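Local coordinates for gentamicin resistance protein (Enterococcus gallinarum, PDB 6CTZ), which confers resistance to gentamicin and related aminoglycosides, probably by transferring a phosphate from a guanine nucleotide to the 2''-hydroxyl of the drug, at residues A[222-227]-A[252-257]; A[229-234]-A[260-265]; A[51-56]-A[82-87]; A[36-41]-A[72-77]. The protein carries 2 engineered substitutions. All blocks are in the same frame, centred on the assembly; numbering follows the deposited sequence.

Interaction 1: A[222-227]-A[252-257]. Engineered in segment 252-257: L254 (natural residue His).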
# COMPACT_ATOMS: atom_id res chain seq x y z
N ASP A 222 -2.65 11.89 5.44
CA ASP A 222 -1.36 12.50 5.71
C ASP A 222 -0.35 12.01 4.67
O ASP A 222 -0.09 10.80 4.61
CB ASP A 222 -0.91 12.09 7.10
CG ASP A 222 0.34 12.80 7.56
OD1 ASP A 222 1.11 13.33 6.72
OD2 ASP A 222 0.57 12.81 8.79
N PRO A 223 0.23 12.90 3.86
CA PRO A 223 1.21 12.43 2.86
C PRO A 223 2.39 11.69 3.46
O PRO A 223 2.99 10.84 2.79
CB PRO A 223 1.63 13.72 2.14
CG PRO A 223 1.34 14.82 3.15
CD PRO A 223 0.09 14.36 3.84
N ASP A 224 2.74 11.97 4.72
CA ASP A 224 3.84 11.23 5.33
C ASP A 224 3.53 9.75 5.50
O ASP A 224 4.46 8.95 5.68
CB ASP A 224 4.19 11.85 6.69
CG ASP A 224 4.75 13.25 6.56
OD1 ASP A 224 5.29 13.59 5.49
OD2 ASP A 224 4.67 14.01 7.55
N TYR A 225 2.25 9.35 5.45
CA TYR A 225 1.95 7.93 5.55
C TYR A 225 2.53 7.14 4.39
O TYR A 225 2.84 5.95 4.54
CB TYR A 225 0.44 7.68 5.67
CG TYR A 225 0.19 6.24 6.03
CD1 TYR A 225 0.31 5.82 7.35
CD2 TYR A 225 -0.09 5.28 5.05
CE1 TYR A 225 0.14 4.50 7.70
CE2 TYR A 225 -0.26 3.94 5.40
CZ TYR A 225 -0.15 3.56 6.73
OH TYR A 225 -0.31 2.25 7.08
N ASP A 226 2.72 7.77 3.23
CA ASP A 226 3.26 7.02 2.10
C ASP A 226 4.74 6.68 2.26
O ASP A 226 5.31 6.04 1.38
CB ASP A 226 3.00 7.73 0.76
CG ASP A 226 1.69 7.29 0.10
OD1 ASP A 226 1.04 6.31 0.56
OD2 ASP A 226 1.33 7.92 -0.92
N TYR A 227 5.37 7.08 3.37
CA TYR A 227 6.70 6.60 3.67
C TYR A 227 6.72 5.31 4.49
O TYR A 227 7.80 4.74 4.66
CB TYR A 227 7.49 7.66 4.45
CG TYR A 227 7.85 8.90 3.68
CD1 TYR A 227 8.77 8.86 2.64
CD2 TYR A 227 7.30 10.14 4.02
CE1 TYR A 227 9.12 9.99 1.94
CE2 TYR A 227 7.66 11.29 3.33
CZ TYR A 227 8.56 11.21 2.29
OH TYR A 227 8.95 12.32 1.59
N ASP A 252 15.24 13.87 10.83
CA ASP A 252 15.22 13.09 12.07
C ASP A 252 13.83 13.07 12.69
O ASP A 252 13.35 12.02 13.13
CB ASP A 252 16.23 13.65 13.08
CG ASP A 252 17.67 13.42 12.67
OD1 ASP A 252 17.96 12.45 11.93
OD2 ASP A 252 18.54 14.19 13.11
N THR A 253 13.15 14.22 12.69
CA THR A 253 11.79 14.25 13.21
C THR A 253 10.83 13.49 12.30
O THR A 253 9.98 12.73 12.78
CB THR A 253 11.32 15.70 13.38
OG1 THR A 253 12.20 16.36 14.30
CG2 THR A 253 9.90 15.76 13.91
N LEU A 254 10.98 13.66 10.98
CA LEU A 254 10.09 12.97 10.05
C LEU A 254 10.27 11.46 10.13
O LEU A 254 9.29 10.70 10.08
CB LEU A 254 10.31 13.50 8.63
CG LEU A 254 9.43 12.87 7.54
CD1 LEU A 254 7.94 12.97 7.84
CD2 LEU A 254 9.75 13.51 6.21
N ILE A 255 11.52 10.99 10.25
CA ILE A 255 11.76 9.56 10.38
C ILE A 255 11.13 9.03 11.67
O ILE A 255 10.55 7.94 11.69
CB ILE A 255 13.26 9.23 10.29
CG1 ILE A 255 13.74 9.33 8.84
CG2 ILE A 255 13.57 7.86 10.90
CD1 ILE A 255 13.25 8.20 7.92
N ARG A 256 11.24 9.79 12.76
CA ARG A 256 10.56 9.39 13.99
C ARG A 256 9.06 9.26 13.77
O ARG A 256 8.45 8.26 14.17
CB ARG A 256 10.87 10.38 15.12
CG ARG A 256 10.06 10.08 16.38
CD ARG A 256 10.35 8.70 16.96
NE ARG A 256 11.77 8.50 17.25
CZ ARG A 256 12.36 8.84 18.39
NH1 ARG A 256 11.66 9.40 19.37
NH2 ARG A 256 13.65 8.61 18.54
N LYS A 257 8.45 10.25 13.12
CA LYS A 257 7.02 10.18 12.83
C LYS A 257 6.68 8.92 12.03
O LYS A 257 5.74 8.19 12.36
CB LYS A 257 6.60 11.42 12.05
CG LYS A 257 5.11 11.46 11.76
CD LYS A 257 4.74 12.68 10.93
CE LYS A 257 3.28 12.64 10.53
NZ LYS A 257 2.90 13.81 9.70
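K257 of helix 251-276 runs its straight side chain up to the turn 222-227 and ends between two aspartates, D222 and D224, with which it forms a salt-bridge network. CG lies anti to the backbone N (chi1 -177°) and every later torsion is extended, carrying the ammonium a full lysine's length from its helix. NZ of K257 sits 2.7 Å from OD2 of D222, which comes from the opposite direction and offers its syn lone pair. D224 crosses the lysine at about a right angle, and its OD2 receives NZ of K257 on the anti side at 2.8 Å. The carboxylate of D222 is also tied to its own turn: OD1 accepts the backbone N of D224 at 2.9 Å, an Asx turn that suits a short acidic residue. L254, engineered in place of histidine, lays CD1 3.4 Å from OD2 of D224, while its other methyl, CD2, comes obliquely to CE2 of Y227 at 4.2 Å. The hydroxyl of Y227 is hydrogen-bonded to E248. M243 of helix 236-246 packs on Y227 and L254, M120 of helix 106-125 on Y227, and Y181 of helix 179-182 on K257.

Interaction 2: A[229-234]-A[260-265]. With KAN (kanamycin a), chain E.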
# COMPACT_ATOMS: atom_id res chain seq x y z
N TYR A 229 5.93 2.04 4.31
CA TYR A 229 6.53 0.81 3.80
C TYR A 229 7.86 1.03 3.12
O TYR A 229 8.65 0.09 3.01
CB TYR A 229 5.55 0.02 2.93
CG TYR A 229 4.28 -0.29 3.69
CD1 TYR A 229 4.31 -1.10 4.82
CD2 TYR A 229 3.06 0.25 3.30
CE1 TYR A 229 3.16 -1.35 5.55
CE2 TYR A 229 1.91 -0.00 4.03
CZ TYR A 229 1.97 -0.80 5.15
OH TYR A 229 0.83 -1.05 5.88
N LEU A 230 8.15 2.26 2.68
CA LEU A 230 9.53 2.57 2.33
C LEU A 230 10.44 2.33 3.54
O LEU A 230 11.51 1.71 3.42
CB LEU A 230 9.65 4.01 1.82
CG LEU A 230 8.89 4.30 0.52
CD1 LEU A 230 9.22 5.70 0.01
CD2 LEU A 230 9.15 3.25 -0.56
N LEU A 231 10.03 2.81 4.71
CA LEU A 231 10.85 2.62 5.90
C LEU A 231 10.89 1.15 6.31
O LEU A 231 11.96 0.58 6.54
CB LEU A 231 10.34 3.50 7.03
CG LEU A 231 11.19 3.47 8.32
CD1 LEU A 231 12.65 3.81 8.03
CD2 LEU A 231 10.63 4.42 9.38
N GLU A 232 9.72 0.51 6.36
CA GLU A 232 9.64 -0.87 6.85
C GLU A 232 10.33 -1.84 5.90
O GLU A 232 11.05 -2.75 6.35
CB GLU A 232 8.16 -1.23 7.04
CG GLU A 232 7.86 -2.54 7.72
CD GLU A 232 6.36 -2.73 7.91
OE1 GLU A 232 5.71 -1.87 8.55
OE2 GLU A 232 5.83 -3.74 7.39
N ASP A 233 10.14 -1.66 4.59
CA ASP A 233 10.54 -2.66 3.60
C ASP A 233 11.74 -2.26 2.76
O ASP A 233 12.40 -3.14 2.21
CB ASP A 233 9.38 -2.96 2.65
CG ASP A 233 8.27 -3.70 3.32
OD1 ASP A 233 8.50 -4.35 4.37
OD2 ASP A 233 7.15 -3.67 2.77
N CYS A 234 12.03 -0.97 2.61
CA CYS A 234 13.20 -0.54 1.86
C CYS A 234 14.32 -0.04 2.74
O CYS A 234 15.46 0.05 2.27
CB CYS A 234 12.81 0.54 0.83
SG CYS A 234 11.51 0.01 -0.31
N LEU A 260 6.78 5.79 14.03
CA LEU A 260 5.56 5.58 14.80
C LEU A 260 4.49 4.91 13.95
O LEU A 260 3.84 3.95 14.39
CB LEU A 260 5.07 6.91 15.38
CG LEU A 260 5.96 7.48 16.49
CD1 LEU A 260 5.71 8.98 16.68
CD2 LEU A 260 5.79 6.74 17.80
N PHE A 261 4.30 5.37 12.70
CA PHE A 261 3.41 4.68 11.78
C PHE A 261 3.82 3.22 11.61
O PHE A 261 2.96 2.34 11.48
CB PHE A 261 3.41 5.35 10.40
CG PHE A 261 2.81 6.73 10.37
CD1 PHE A 261 1.90 7.15 11.33
CD2 PHE A 261 3.16 7.62 9.36
CE1 PHE A 261 1.35 8.43 11.27
CE2 PHE A 261 2.63 8.88 9.30
CZ PHE A 261 1.72 9.29 10.26
N VAL A 262 5.12 2.93 11.57
CA VAL A 262 5.57 1.55 11.43
C VAL A 262 5.14 0.72 12.64
O VAL A 262 4.68 -0.42 12.49
CB VAL A 262 7.09 1.46 11.19
CG1 VAL A 262 7.56 0.02 11.26
CG2 VAL A 262 7.45 2.05 9.83
N THR A 263 5.29 1.27 13.85
CA THR A 263 4.79 0.59 15.04
C THR A 263 3.30 0.29 14.90
O THR A 263 2.85 -0.84 15.16
CB THR A 263 5.02 1.43 16.30
OG1 THR A 263 6.43 1.69 16.47
CG2 THR A 263 4.47 0.71 17.55
N PHE A 264 2.52 1.28 14.49
CA PHE A 264 1.08 1.08 14.37
C PHE A 264 0.76 0.05 13.30
O PHE A 264 -0.20 -0.71 13.44
CB PHE A 264 0.38 2.41 14.12
CG PHE A 264 0.72 3.48 15.13
CD1 PHE A 264 1.06 3.15 16.43
CD2 PHE A 264 0.71 4.82 14.77
CE1 PHE A 264 1.39 4.14 17.36
CE2 PHE A 264 1.04 5.81 15.68
CZ PHE A 264 1.37 5.46 16.98
N ASP A 265 1.56 0.01 12.23
CA ASP A 265 1.39 -1.03 11.22
C ASP A 265 1.59 -2.42 11.80
O ASP A 265 0.85 -3.36 11.48
CB ASP A 265 2.33 -0.80 10.04
CG ASP A 265 2.18 -1.85 8.97
OD1 ASP A 265 1.08 -1.96 8.39
OD2 ASP A 265 3.15 -2.59 8.70
C1 KAN E . 3.51 -7.02 7.12
C2 KAN E . 4.22 -6.81 8.45
C3 KAN E . 5.70 -7.06 8.28
C4 KAN E . 5.87 -8.48 7.78
C5 KAN E . 5.13 -8.69 6.46
C6 KAN E . 5.21 -10.14 5.99
C7 KAN E . 2.23 -3.94 3.00
C8 KAN E . 1.30 -4.90 3.73
C9 KAN E . 1.89 -5.27 5.09
C10 KAN E . 3.29 -5.87 4.96
C11 KAN E . 4.20 -4.92 4.16
C12 KAN E . 3.60 -4.59 2.80
C13 KAN E . -1.11 -5.00 4.08
C14 KAN E . -2.31 -4.38 3.39
C15 KAN E . -2.55 -2.99 3.98
C16 KAN E . -2.71 -3.09 5.50
C17 KAN E . -1.52 -3.82 6.09
C18 KAN E . -1.75 -4.04 7.58
N1 KAN E . 4.44 -10.27 4.77
N2 KAN E . 5.52 -5.50 3.97
N3 KAN E . 1.64 -3.57 1.71
N4 KAN E . -3.71 -2.33 3.41
O5 KAN E . 3.75 -8.31 6.54
O6 KAN E . 3.99 -5.47 8.90
O7 KAN E . 6.39 -6.90 9.53
O8 KAN E . 7.26 -8.74 7.58
O9 KAN E . 3.93 -5.98 6.23
O10 KAN E . 1.05 -6.25 5.72
O11 KAN E . 0.05 -4.20 3.87
O12 KAN E . -1.37 -5.09 5.47
O13 KAN E . -2.06 -4.35 1.99
O14 KAN E . -2.80 -1.80 6.12
O15 KAN E . -0.62 -4.72 8.13
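Y229 meets D265 through its hydroxyl: OH donates to OD1 of D265 at 2.7 Å, arriving from above the carboxylate plane, 58° out of it. The flat ring suits this place because one face also carries kanamycin, whose C7 stands 3.7 Å above the plane over the ring centre. Two residues on, L231 supplies the apolar part, its CD2 touching CG2 of V262 at 4.0 Å. E232 follows with CG anti to the backbone N (chi1 -172°) and an extended chain, which takes its carboxylate past the CG1 methyl of V262 to D265. There OE1 of E232 lies 2.7 Å from OD2 of D265, the two carboxylates being turned 30° apart. Kanamycin O6 sits close to both acids, 2.9 Å from OE2 of E232 and 3.0 Å from OD2 of D265. D233 faces the drug, OD2 accepting from kanamycin N2 at 2.7 Å. The helices thus build one wall of the antibiotic pocket, which Q266, D192, S194 and D217 help complete. As bare carboxylates E232 and D265 would repel at their spacing, so one probably holds a proton; the pocket, acidic overall, suits an aminoglycoside whose amines are probably mostly protonated.

Interaction 3: A[51-56]-A[82-87]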
# COMPACT_ATOMS: atom_id res chain seq x y z
N GLU A 51 -13.22 -0.76 -2.59
CA GLU A 51 -11.93 -0.21 -3.00
C GLU A 51 -11.78 -0.27 -4.52
O GLU A 51 -11.23 0.65 -5.13
CB GLU A 51 -10.79 -0.94 -2.28
CG GLU A 51 -10.84 -0.69 -0.77
CD GLU A 51 -9.80 -1.46 0.04
OE1 GLU A 51 -9.06 -2.30 -0.51
OE2 GLU A 51 -9.70 -1.19 1.25
N LEU A 52 -12.28 -1.34 -5.15
CA LEU A 52 -12.20 -1.43 -6.60
C LEU A 52 -13.08 -0.38 -7.27
O LEU A 52 -12.67 0.23 -8.26
CB LEU A 52 -12.57 -2.84 -7.06
CG LEU A 52 -12.54 -3.01 -8.58
CD1 LEU A 52 -11.18 -2.62 -9.14
CD2 LEU A 52 -12.90 -4.43 -8.97
N ASN A 53 -14.28 -0.15 -6.73
CA ASN A 53 -15.12 0.91 -7.29
C ASN A 53 -14.43 2.26 -7.22
O ASN A 53 -14.55 3.08 -8.14
CB ASN A 53 -16.48 0.93 -6.61
CG ASN A 53 -17.41 -0.08 -7.20
OD1 ASN A 53 -17.42 -0.27 -8.42
ND2 ASN A 53 -18.19 -0.75 -6.37
N LYS A 54 -13.68 2.51 -6.14
CA LYS A 54 -12.86 3.72 -6.05
C LYS A 54 -11.79 3.74 -7.13
O LYS A 54 -11.64 4.73 -7.85
CB LYS A 54 -12.24 3.81 -4.65
CG LYS A 54 -11.15 4.87 -4.50
CD LYS A 54 -10.57 4.87 -3.10
CE LYS A 54 -9.79 3.60 -2.78
NZ LYS A 54 -9.48 3.53 -1.31
N GLU A 55 -11.04 2.63 -7.29
CA GLU A 55 -10.00 2.59 -8.31
C GLU A 55 -10.56 2.78 -9.71
O GLU A 55 -9.93 3.43 -10.55
CB GLU A 55 -9.19 1.29 -8.22
CG GLU A 55 -8.33 1.17 -6.96
CD GLU A 55 -7.40 -0.01 -7.05
OE1 GLU A 55 -7.81 -1.11 -6.64
OE2 GLU A 55 -6.26 0.14 -7.55
N ILE A 56 -11.74 2.21 -9.99
CA ILE A 56 -12.35 2.36 -11.31
C ILE A 56 -12.53 3.83 -11.66
O ILE A 56 -12.33 4.24 -12.82
CB ILE A 56 -13.68 1.58 -11.37
CG1 ILE A 56 -13.40 0.07 -11.45
CG2 ILE A 56 -14.54 2.06 -12.55
CD1 ILE A 56 -14.62 -0.79 -11.20
N GLY A 82 -23.29 -5.13 -7.15
CA GLY A 82 -22.39 -4.62 -6.14
C GLY A 82 -21.09 -5.37 -5.99
O GLY A 82 -20.38 -5.16 -5.00
N ASN A 83 -20.74 -6.23 -6.95
CA ASN A 83 -19.54 -7.07 -6.87
C ASN A 83 -18.79 -6.98 -8.20
O ASN A 83 -18.95 -7.83 -9.08
CB ASN A 83 -19.92 -8.51 -6.52
CG ASN A 83 -20.35 -8.66 -5.06
OD1 ASN A 83 -19.51 -8.78 -4.17
ND2 ASN A 83 -21.65 -8.68 -4.82
N PRO A 84 -17.97 -5.94 -8.38
CA PRO A 84 -17.27 -5.75 -9.65
C PRO A 84 -15.98 -6.56 -9.72
O PRO A 84 -15.44 -7.01 -8.71
CB PRO A 84 -16.92 -4.26 -9.62
CG PRO A 84 -16.70 -4.00 -8.16
CD PRO A 84 -17.70 -4.86 -7.42
N PHE A 85 -15.47 -6.71 -10.95
CA PHE A 85 -14.11 -7.18 -11.17
C PHE A 85 -13.58 -6.51 -12.44
O PHE A 85 -14.36 -5.95 -13.22
CB PHE A 85 -13.99 -8.71 -11.18
CG PHE A 85 -14.59 -9.37 -12.39
CD1 PHE A 85 -13.83 -9.57 -13.54
CD2 PHE A 85 -15.90 -9.84 -12.36
CE1 PHE A 85 -14.38 -10.20 -14.65
CE2 PHE A 85 -16.44 -10.47 -13.47
CZ PHE A 85 -15.67 -10.65 -14.61
N VAL A 86 -12.26 -6.51 -12.61
CA VAL A 86 -11.68 -5.84 -13.75
C VAL A 86 -10.58 -6.58 -14.44
O VAL A 86 -10.01 -7.43 -13.89
CB VAL A 86 -11.08 -4.44 -13.34
CG1 VAL A 86 -12.17 -3.53 -12.84
CG2 VAL A 86 -9.99 -4.59 -12.26
N GLY A 87 -10.30 -6.18 -15.67
CA GLY A 87 -9.18 -6.69 -16.41
C GLY A 87 -8.36 -5.54 -16.98
O GLY A 87 -8.92 -4.60 -17.48
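L52 of helix 46-62 turns CG anti to the backbone N (chi1 178°), sending its two methyls at strand 83-89. V86 reaches back tip to tip, and with chi1 at -63° both its methyls face the leucine: CD1 of L52 lies 3.9 Å from CG2 of V86 and equally far from CG1. The other leucine methyl meets mainly main chain, CD2 of L52 lying 3.6 Å from O of P84 and 3.7 Å from CA of F85. CD2 of L52 also lies 3.9 Å from CG of P84, whose compact apolar ring suits a strand face against a helix. One helical turn later I56 slides past V86 in the opposite direction, its CD1 4.0 Å from CG1 of V86. At the margin the amide of N53 crosses the P84 ring, OD1 of N53 3.8 Å from CG of P84; a polar end suits this partly exposed position. No hydrogen bond joins the segments; the fit rests mainly on apolar contact. The helix packs on the N-terminal sheet, in the position of helix C of protein kinases. Y73 of strand 73-78 touches L52, I56 and V86, R41 and P43 border L52, and F85, pointing away, stacks on F42.

Interaction 4: A[36-41]-A[72-77]. With GDP (guanosine-5'-diphosphate), chain B.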
# COMPACT_ATOMS: atom_id res chain seq x y z
N GLY A 36 -1.00 -14.59 -20.82
CA GLY A 36 0.24 -13.91 -20.54
C GLY A 36 0.18 -12.40 -20.60
O GLY A 36 1.19 -11.74 -20.36
N ASP A 37 -0.99 -11.83 -20.89
CA ASP A 37 -1.12 -10.42 -21.23
C ASP A 37 -2.09 -9.65 -20.36
O ASP A 37 -1.90 -8.44 -20.18
CB ASP A 37 -1.58 -10.26 -22.69
CG ASP A 37 -0.58 -10.80 -23.68
OD1 ASP A 37 0.59 -11.00 -23.30
OD2 ASP A 37 -0.97 -11.02 -24.85
N TRP A 38 -3.15 -10.28 -19.86
CA TRP A 38 -4.25 -9.58 -19.21
C TRP A 38 -4.34 -9.99 -17.76
O TRP A 38 -4.43 -11.18 -17.45
CB TRP A 38 -5.58 -9.91 -19.90
CG TRP A 38 -5.70 -9.32 -21.26
CD1 TRP A 38 -5.52 -9.96 -22.45
CD2 TRP A 38 -6.03 -7.96 -21.58
NE1 TRP A 38 -5.72 -9.09 -23.49
CE2 TRP A 38 -6.03 -7.85 -22.98
CE3 TRP A 38 -6.32 -6.83 -20.81
CZ2 TRP A 38 -6.32 -6.65 -23.63
CZ3 TRP A 38 -6.60 -5.64 -21.45
CH2 TRP A 38 -6.60 -5.56 -22.85
N VAL A 39 -4.33 -9.01 -16.87
CA VAL A 39 -4.53 -9.28 -15.48
C VAL A 39 -6.03 -9.13 -15.17
O VAL A 39 -6.59 -8.12 -15.43
CB VAL A 39 -3.75 -8.27 -14.58
CG1 VAL A 39 -4.07 -8.50 -13.11
CG2 VAL A 39 -2.26 -8.32 -14.85
N PHE A 40 -6.65 -10.17 -14.68
CA PHE A 40 -8.01 -10.08 -14.16
C PHE A 40 -7.96 -10.14 -12.64
O PHE A 40 -7.34 -11.04 -12.06
CB PHE A 40 -8.94 -11.13 -14.78
CG PHE A 40 -9.41 -10.74 -16.14
CD1 PHE A 40 -8.64 -11.04 -17.26
CD2 PHE A 40 -10.58 -10.02 -16.29
CE1 PHE A 40 -9.06 -10.65 -18.52
CE2 PHE A 40 -11.00 -9.62 -17.55
CZ PHE A 40 -10.23 -9.93 -18.66
N ARG A 41 -8.59 -9.15 -12.01
CA ARG A 41 -8.40 -8.89 -10.59
C ARG A 41 -9.76 -8.91 -9.92
O ARG A 41 -10.64 -8.10 -10.26
CB ARG A 41 -7.69 -7.56 -10.41
CG ARG A 41 -7.26 -7.25 -8.98
CD ARG A 41 -6.51 -5.94 -9.03
NE ARG A 41 -6.11 -5.31 -7.78
CZ ARG A 41 -6.67 -4.20 -7.31
NH1 ARG A 41 -7.74 -3.67 -7.90
NH2 ARG A 41 -6.16 -3.60 -6.24
N GLN A 72 -4.82 0.20 -16.10
CA GLN A 72 -5.87 0.83 -16.90
C GLN A 72 -6.92 -0.22 -17.19
O GLN A 72 -6.71 -1.12 -18.02
CB GLN A 72 -5.30 1.37 -18.19
CG GLN A 72 -4.39 2.53 -17.97
CD GLN A 72 -4.15 3.18 -19.28
OE1 GLN A 72 -4.80 4.16 -19.62
NE2 GLN A 72 -3.28 2.59 -20.07
N TYR A 73 -8.05 -0.11 -16.51
CA TYR A 73 -9.08 -1.14 -16.59
C TYR A 73 -9.79 -1.03 -17.93
O TYR A 73 -10.53 -0.08 -18.18
CB TYR A 73 -10.05 -0.97 -15.44
CG TYR A 73 -9.44 -1.04 -14.04
CD1 TYR A 73 -8.23 -1.69 -13.78
CD2 TYR A 73 -10.11 -0.46 -12.97
CE1 TYR A 73 -7.71 -1.75 -12.49
CE2 TYR A 73 -9.60 -0.52 -11.69
CZ TYR A 73 -8.41 -1.16 -11.46
OH TYR A 73 -7.93 -1.20 -10.17
N VAL A 74 -9.54 -1.99 -18.81
CA VAL A 74 -10.22 -2.07 -20.10
C VAL A 74 -11.51 -2.86 -19.99
O VAL A 74 -12.49 -2.55 -20.66
CB VAL A 74 -9.25 -2.70 -21.13
CG1 VAL A 74 -9.96 -3.07 -22.43
CG2 VAL A 74 -8.08 -1.75 -21.39
N TYR A 75 -11.51 -3.88 -19.15
CA TYR A 75 -12.65 -4.77 -18.98
C TYR A 75 -13.23 -4.54 -17.59
O TYR A 75 -12.50 -4.60 -16.60
CB TYR A 75 -12.21 -6.22 -19.15
CG TYR A 75 -11.70 -6.48 -20.55
CD1 TYR A 75 -12.57 -6.47 -21.64
CD2 TYR A 75 -10.35 -6.71 -20.80
CE1 TYR A 75 -12.11 -6.69 -22.92
CE2 TYR A 75 -9.88 -6.93 -22.09
CZ TYR A 75 -10.77 -6.92 -23.14
OH TYR A 75 -10.32 -7.13 -24.43
N ILE A 76 -14.52 -4.23 -17.53
CA ILE A 76 -15.18 -3.98 -16.26
C ILE A 76 -16.33 -4.97 -16.17
O ILE A 76 -17.31 -4.87 -16.92
CB ILE A 76 -15.65 -2.53 -16.11
CG1 ILE A 76 -14.43 -1.58 -16.20
CG2 ILE A 76 -16.37 -2.34 -14.79
CD1 ILE A 76 -14.74 -0.13 -15.90
N GLY A 77 -16.19 -5.96 -15.29
CA GLY A 77 -17.15 -7.02 -15.14
C GLY A 77 -17.91 -6.94 -13.82
O GLY A 77 -17.68 -6.07 -12.98
PB GDP B . -4.37 -6.59 -3.01
O1B GDP B . -5.19 -5.32 -3.08
O2B GDP B . -3.04 -6.37 -2.33
O3B GDP B . -5.17 -7.74 -2.44
O3A GDP B . -4.10 -7.00 -4.55
PA GDP B . -3.06 -6.34 -5.60
O1A GDP B . -3.74 -5.31 -6.45
O2A GDP B . -1.81 -5.85 -4.88
O5' GDP B . -2.76 -7.62 -6.56
C5' GDP B . -2.28 -8.82 -5.97
C4' GDP B . -0.94 -9.16 -6.56
O4' GDP B . -1.11 -9.48 -7.94
C3' GDP B . 0.07 -8.02 -6.56
O3' GDP B . 0.72 -7.85 -5.30
C2' GDP B . 1.03 -8.51 -7.62
O2' GDP B . 1.85 -9.56 -7.10
C1' GDP B . 0.08 -9.15 -8.63
N9 GDP B . -0.26 -8.17 -9.68
C8 GDP B . -1.39 -7.43 -9.78
N7 GDP B . -1.32 -6.65 -10.90
C5 GDP B . -0.15 -6.92 -11.51
C6 GDP B . 0.56 -6.45 -12.70
O6 GDP B . 0.05 -5.60 -13.46
N1 GDP B . 1.76 -7.00 -12.95
C2 GDP B . 2.34 -7.92 -12.15
N2 GDP B . 3.55 -8.42 -12.49
N3 GDP B . 1.75 -8.39 -11.03
C4 GDP B . 0.53 -7.92 -10.70
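W38 and Y75 meet edge to face although their strands are not neighbours: strand 83-89 runs between them, and the two rings reach across it. The edge of Y75 points at the six-membered ring of W38, centroids 4.9 Å apart and planes at 68°, with CE2 of Y75 3.6 Å from CZ3 of W38. V74 and Y75 form a classic beta bulge opposite G87, whose lack of a side chain is consistent with the closeness of the rings. V74 adds its CB, 4.0 Å from CZ3 of W38. F40 completes the aromatic cluster; its ring is tilted by only 25° to that of Y75 but slid aside, so the two barely overlap. Large flat groups suit such a span, and the hydroxyl of Y75 is satisfied by D14. R41 points to the other face of the sheet. With CG anti to the backbone N (chi1 -172°) and the chain extended to NE, it carries its guanidinium to GDP. NE and NH2 of R41 both donate to O1A of GDP, at 2.7 and 3.0 Å, the oxygen lying at the guanidinium edge. NH1 of R41 is 3.4 Å from OH of Y73, at an angle too poor for a hydrogen bond; it forms a salt bridge with E55. The guanidinium thus spans phosphate and glutamate, like the lysine-glutamate pair of protein kinases, and would probably offset the negative charge of the alpha-phosphate.

How the interactions relate
The four contacts fall into two pairs on opposite sides of the chain's centre, one in each lobe of this kinase-like fold. Interactions 1 and 2, centres 9 Å apart, share helix 251-276, and F261 bridges them by packing on D222, D224 and Y225. Interactions 3 and 4, centres 11 Å apart, both reach the same sheet: F85 O and G77 N lie 2.8 Å apart, a probable hydrogen bond, and the E55-R41 salt bridge ties the helix of interaction 3 to interaction 4. The active site lies between the pairs. Interaction 2 contributes to the kanamycin pocket and interaction 4 to that of GDP; their centres are about 31 Å apart, yet the side chain of Y229 comes within about 10 Å of the nucleotide.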